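Putative fimbrium tip subunit Fim1C (Bacteroides ovatus, PDB 4EPS) is probably a component of the fimbrium tip, part of the filamentous surface appendages that mediate cell adhesion and biofilm formation. Local coordinates at residues Val192-Tyr197 against Asp216-Leu221; Tyr373-Ala376 against Asn382-Leu385. All blocks are in the same frame, centred on the assembly; numbering follows the deposited sequence.

Interaction 1 (Val192-Tyr197 against Asp216-Leu221); sequences VDVAFY and DEYRLL
F196 meets Y218 edge-to-face: the phenylalanine ring turns its edge toward the flat side of the tyrosine, with ring centroids 5.1 Å apart and planes at 64°. F196 CE2 leads, standing over the tyrosine ring and coming closest to Y218 CG at 3.7 Å, while F196 CZ lies 4.0 Å from Y218 CD1. Both CB atoms point toward the facing segment.

V194 reaches the far end of the same tyrosine. It approaches from the opposite direction to Y218, and its CG1 methyl rests 3.6 Å from Y218 OH and 3.8 Å from Y218 CZ, with CB and CG2 also near the hydroxyl oxygen. Placing CG1 anti to the backbone N (chi1 177°) carries that methyl to the phenol end. One tyrosine thus serves two neighbours, two residues apart along the chain. Each residue type suits its place: phenylalanine offers a C-H edge, tyrosine a broad face and a phenol end long enough to meet the valine, and valine compact methyls to pack there.

The backbones are not paired here; the CA atoms of F196 and Y218 are 10.0 Å apart, a spacing bridged by side chains and consistent with two layers of a beta sandwich, as in the transthyretin-like fold. Y218 pairs through its backbone with V164 of strand 148-174, whereas F196 pairs with I207. I207, P209 and I230 also pack on F196, and L166 touches both V194 and Y218.

No hydrogen bond or salt bridge crosses between the segments. Cohesion therefore rests on dispersion, apolar burial and the weak electrostatics of an aromatic C-H edge against a pi face, a contact that favours this tilt of the rings without demanding exact polar geometry.

Interaction 2 (Tyr373-Ala376 against Asn382-Leu385); sequences YYDA and NKPL
K383 NZ is held by three oxygens: OD2 of D375 across the contact, and the backbone carbonyls of S369 and T371. The carboxylate bond is the short one, 2.7 Å from K383 NZ to D375 OD2, both hydrogen bond and salt bridge. The ammonium does not lie in the carboxylate plane but meets OD2 from above it, 40° out of the plane.

The two side chains cross at about a right angle. That of K383 sets out with CG anti to the backbone N, then bends at chi2 (72°) and again at chi4 (-67°), a folded course that carries its methylenes past the aspartate. K383 CD comes within 3.8 Å of D375 CG, and K383 CE within 3.5 Å of D375 OD2. Aspartate suits its place because its two oxygens can divide the work: while OD2 takes the lysine, OD1 accepts the backbone N-H groups of N377 and E378, the i+2 bond to N377 being that of an Asx turn.

K383 is buried, touched by Y317, V368 and L388, and lysine suits the place because its long chain can carry a charge past these side chains to the oxygens. A methionine here has no N-H to give, and would probably leave D375 OD2 and the carbonyls of S369 and T371 without their shared donor. The loop between helices 354-359 and 389-403 is thus cross-linked by a positive charge whose cost of burial is probably repaid by one formal negative charge and two carbonyl dipoles.

Interaction 1 and interaction 2 lie in separate regions of the chain, their centres 46 Å apart and their nearest atoms about 31 Å apart, so neither touches the other. Interaction 1 is complete in sequence well before the loop of interaction 2 begins. The first belongs to the fimbrillin-like region and joins side chains from strand 195-198, with the residue just before it, and strand 217-222; its centre is about 14 Å from the centre of the chain, that of interaction 2 about 34 Å. One relies on apolar and aromatic packing, the other on charge. Neither involves the second protein chain of the assembly, so both are contacts within a single subunit.

Interaction 1 (Val192-Tyr197 against Asp216-Leu221)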
loop_
_atom_site.group_PDB
_atom_site.type_symbol
_atom_site.label_atom_id
_atom_site.label_comp_id
_atom_site.label_asym_id
_atom_site.label_seq_id
_atom_site.Cartn_x
_atom_site.Cartn_y
_atom_site.Cartn_z
ATOM N N VAL A 192 6.000 -19.730 15.916
ATOM C CA VAL A 192 6.887 -19.876 17.064
ATOM C C VAL A 192 6.300 -20.872 18.060
ATOM O O VAL A 192 5.131 -21.297 17.938
ATOM C CB VAL A 192 7.231 -18.506 17.745
ATOM C CG1 VAL A 192 8.136 -17.677 16.848
ATOM C CG2 VAL A 192 5.973 -17.730 18.127
ATOM N N ASP A 193 7.132 -21.241 19.051
ATOM C CA ASP A 193 6.802 -22.188 20.129
ATOM C C ASP A 193 6.240 -23.463 19.509
ATOM O O ASP A 193 5.139 -23.899 19.861
ATOM C CB ASP A 193 5.802 -21.549 21.111
ATOM C CG ASP A 193 6.330 -20.288 21.769
ATOM O OD1 ASP A 193 7.503 -20.292 22.198
ATOM O OD2 ASP A 193 5.565 -19.300 21.859
ATOM N N VAL A 194 6.943 -23.966 18.491
ATOM C CA VAL A 194 6.491 -25.141 17.725
ATOM C C VAL A 194 6.927 -26.428 18.415
ATOM O O VAL A 194 8.113 -26.633 18.660
ATOM C CB VAL A 194 6.977 -25.108 16.240
ATOM C CG1 VAL A 194 6.560 -26.385 15.488
ATOM C CG2 VAL A 194 6.439 -23.875 15.525
ATOM N N ALA A 195 5.970 -27.325 18.635
ATOM C CA ALA A 195 6.271 -28.642 19.186
ATOM C C ALA A 195 5.305 -29.625 18.606
ATOM O O ALA A 195 4.114 -29.324 18.475
ATOM C CB ALA A 195 6.173 -28.642 20.716
ATOM N N PHE A 196 5.816 -30.804 18.266
ATOM C CA PHE A 196 4.982 -31.902 17.783
ATOM C C PHE A 196 5.024 -33.067 18.767
ATOM O O PHE A 196 6.082 -33.357 19.335
ATOM C CB PHE A 196 5.430 -32.365 16.388
ATOM C CG PHE A 196 5.285 -31.324 15.310
ATOM C CD1 PHE A 196 4.077 -31.153 14.646
ATOM C CD2 PHE A 196 6.368 -30.524 14.946
ATOM C CE1 PHE A 196 3.946 -30.193 13.638
ATOM C CE2 PHE A 196 6.241 -29.570 13.926
ATOM C CZ PHE A 196 5.028 -29.400 13.298
ATOM N N TYR A 197 3.883 -33.769 18.909
ATOM C CA TYR A 197 3.706 -34.895 19.816
ATOM C C TYR A 197 3.046 -36.068 19.137
ATOM O O TYR A 197 2.117 -35.879 18.354
ATOM C CB TYR A 197 2.824 -34.492 21.016
ATOM C CG TYR A 197 3.381 -33.312 21.777
ATOM C CD1 TYR A 197 4.289 -33.496 22.817
ATOM C CD2 TYR A 197 3.010 -32.012 21.453
ATOM C CE1 TYR A 197 4.839 -32.409 23.498
ATOM C CE2 TYR A 197 3.537 -30.916 22.141
ATOM C CZ TYR A 197 4.446 -31.123 23.167
ATOM O OH TYR A 197 4.960 -30.051 23.850
ATOM N N ASP A 216 10.493 -23.908 4.524
ATOM C CA ASP A 216 9.741 -23.609 5.756
ATOM C C ASP A 216 8.669 -24.703 5.995
ATOM O O ASP A 216 7.463 -24.418 6.079
ATOM C CB ASP A 216 9.105 -22.197 5.763
ATOM C CG ASP A 216 8.358 -21.889 7.052
ATOM O OD1 ASP A 216 8.785 -22.386 8.127
ATOM O OD2 ASP A 216 7.302 -21.223 6.984
ATOM N N GLU A 217 9.118 -25.953 6.113
ATOM C CA GLU A 217 8.172 -27.043 6.343
ATOM C C GLU A 217 8.884 -28.119 7.141
ATOM O O GLU A 217 10.132 -28.174 7.142
ATOM C CB GLU A 217 7.572 -27.580 5.005
ATOM C CG GLU A 217 8.540 -28.335 4.130
ATOM C CD GLU A 217 8.037 -28.777 2.766
ATOM O OE1 GLU A 217 6.981 -28.288 2.308
ATOM O OE2 GLU A 217 8.734 -29.608 2.144
ATOM N N TYR A 218 8.099 -28.952 7.840
ATOM C CA TYR A 218 8.629 -30.036 8.667
ATOM C C TYR A 218 8.365 -31.353 7.994
ATOM O O TYR A 218 7.272 -31.531 7.444
ATOM C CB TYR A 218 7.986 -30.049 10.063
ATOM C CG TYR A 218 8.266 -28.797 10.866
ATOM C CD1 TYR A 218 7.522 -27.636 10.662
ATOM C CD2 TYR A 218 9.304 -28.757 11.798
ATOM C CE1 TYR A 218 7.765 -26.480 11.412
ATOM C CE2 TYR A 218 9.558 -27.602 12.548
ATOM C CZ TYR A 218 8.784 -26.472 12.348
ATOM O OH TYR A 218 9.033 -25.318 13.050
ATOM N N ARG A 219 9.338 -32.265 8.041
ATOM C CA ARG A 219 9.237 -33.596 7.409
ATOM C C ARG A 219 9.551 -34.665 8.415
ATOM O O ARG A 219 10.455 -34.508 9.233
ATOM C CB ARG A 219 10.168 -33.695 6.179
ATOM C CG ARG A 219 9.771 -32.682 5.101
ATOM C CD ARG A 219 10.253 -33.026 3.708
ATOM N NE ARG A 219 11.678 -32.759 3.510
ATOM C CZ ARG A 219 12.189 -31.622 3.043
ATOM N NH1 ARG A 219 11.390 -30.594 2.740
ATOM N NH2 ARG A 219 13.497 -31.491 2.893
ATOM N N LEU A 220 8.784 -35.754 8.390
ATOM C CA LEU A 220 8.982 -36.842 9.326
ATOM C C LEU A 220 8.710 -38.161 8.644
ATOM O O LEU A 220 7.587 -38.377 8.186
ATOM C CB LEU A 220 8.029 -36.668 10.535
ATOM C CG LEU A 220 8.132 -37.724 11.634
ATOM C CD1 LEU A 220 9.399 -37.488 12.485
ATOM C CD2 LEU A 220 6.923 -37.649 12.535
ATOM N N LEU A 221 9.711 -39.043 8.596
ATOM C CA LEU A 221 9.502 -40.392 8.066
ATOM C C LEU A 221 8.651 -41.204 9.041
ATOM O O LEU A 221 8.851 -41.104 10.260
ATOM C CB LEU A 221 10.837 -41.118 7.828
ATOM C CG LEU A 221 11.750 -40.483 6.779
ATOM C CD1 LEU A 221 13.189 -40.942 7.003
ATOM C CD2 LEU A 221 11.270 -40.792 5.359
#

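Interaction 2 (Tyr373-Ala376 against Asn382-Leu385)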
loop_
_atom_site.group_PDB
_atom_site.type_symbol
_atom_site.label_atom_id
_atom_site.label_comp_id
_atom_site.label_asym_id
_atom_site.label_seq_id
_atom_site.Cartn_x
_atom_site.Cartn_y
_atom_site.Cartn_z
ATOM N N TYR A 373 35.493 7.363 21.216
ATOM C CA TYR A 373 36.450 8.441 21.459
ATOM C C TYR A 373 37.814 8.334 20.768
ATOM O O TYR A 373 38.368 9.380 20.404
ATOM C CB TYR A 373 36.664 8.567 22.984
ATOM C CG TYR A 373 37.249 9.897 23.428
ATOM C CD1 TYR A 373 36.425 10.978 23.739
ATOM C CD2 TYR A 373 38.623 10.070 23.545
ATOM C CE1 TYR A 373 36.961 12.197 24.164
ATOM C CE2 TYR A 373 39.168 11.289 23.950
ATOM C CZ TYR A 373 38.334 12.349 24.253
ATOM O OH TYR A 373 38.893 13.541 24.658
ATOM N N TYR A 374 38.384 7.130 20.649
ATOM C CA TYR A 374 39.725 6.950 20.101
ATOM C C TYR A 374 39.721 6.283 18.737
ATOM O O TYR A 374 40.698 5.621 18.399
ATOM C CB TYR A 374 40.559 6.090 21.074
ATOM C CG TYR A 374 40.677 6.686 22.454
ATOM C CD1 TYR A 374 41.584 7.716 22.716
ATOM C CD2 TYR A 374 39.903 6.210 23.510
ATOM C CE1 TYR A 374 41.691 8.277 23.987
ATOM C CE2 TYR A 374 40.007 6.760 24.787
ATOM C CZ TYR A 374 40.912 7.783 25.023
ATOM O OH TYR A 374 41.031 8.319 26.281
ATOM N N ASP A 375 38.649 6.445 17.947
ATOM C CA ASP A 375 38.572 5.771 16.648
ATOM C C ASP A 375 39.645 6.340 15.692
ATOM O O ASP A 375 39.834 7.544 15.634
ATOM C CB ASP A 375 37.173 5.891 16.047
ATOM C CG ASP A 375 36.978 4.996 14.842
ATOM O OD1 ASP A 375 37.261 5.454 13.713
ATOM O OD2 ASP A 375 36.545 3.839 15.027
ATOM N N ALA A 376 40.331 5.456 14.959
ATOM C CA ALA A 376 41.397 5.829 14.028
ATOM C C ALA A 376 40.863 6.557 12.784
ATOM O O ALA A 376 41.593 7.353 12.211
ATOM C CB ALA A 376 42.160 4.583 13.607
ATOM N N ASN A 382 31.858 12.684 15.575
ATOM C CA ASN A 382 31.138 11.856 14.588
ATOM C C ASN A 382 30.941 10.392 15.001
ATOM O O ASN A 382 29.850 9.848 14.812
ATOM C CB ASN A 382 31.884 11.887 13.249
ATOM C CG ASN A 382 31.832 13.250 12.611
ATOM O OD1 ASN A 382 30.773 13.879 12.524
ATOM N ND2 ASN A 382 32.982 13.751 12.210
ATOM N N LYS A 383 31.986 9.744 15.507
ATOM C CA LYS A 383 31.917 8.312 15.867
ATOM C C LYS A 383 30.730 7.995 16.843
ATOM O O LYS A 383 29.994 7.049 16.546
ATOM C CB LYS A 383 33.262 7.807 16.427
ATOM C CG LYS A 383 33.262 6.296 16.743
ATOM C CD LYS A 383 33.267 5.399 15.504
ATOM C CE LYS A 383 33.182 3.913 15.858
ATOM N NZ LYS A 383 34.398 3.417 16.568
ATOM N N PRO A 384 30.451 8.776 17.922
ATOM C CA PRO A 384 29.302 8.431 18.800
ATOM C C PRO A 384 27.927 8.638 18.172
ATOM O O PRO A 384 26.933 8.249 18.786
ATOM C CB PRO A 384 29.464 9.381 19.990
ATOM C CG PRO A 384 30.909 9.823 19.945
ATOM C CD PRO A 384 31.209 9.915 18.486
ATOM N N LEU A 385 27.851 9.203 16.962
ATOM C CA LEU A 385 26.543 9.390 16.307
ATOM C C LEU A 385 26.207 8.277 15.294
ATOM O O LEU A 385 25.083 8.226 14.799
ATOM C CB LEU A 385 26.484 10.764 15.622
ATOM C CG LEU A 385 26.548 12.005 16.577
ATOM C CD1 LEU A 385 26.459 13.315 15.789
ATOM C CD2 LEU A 385 25.454 11.963 17.635
#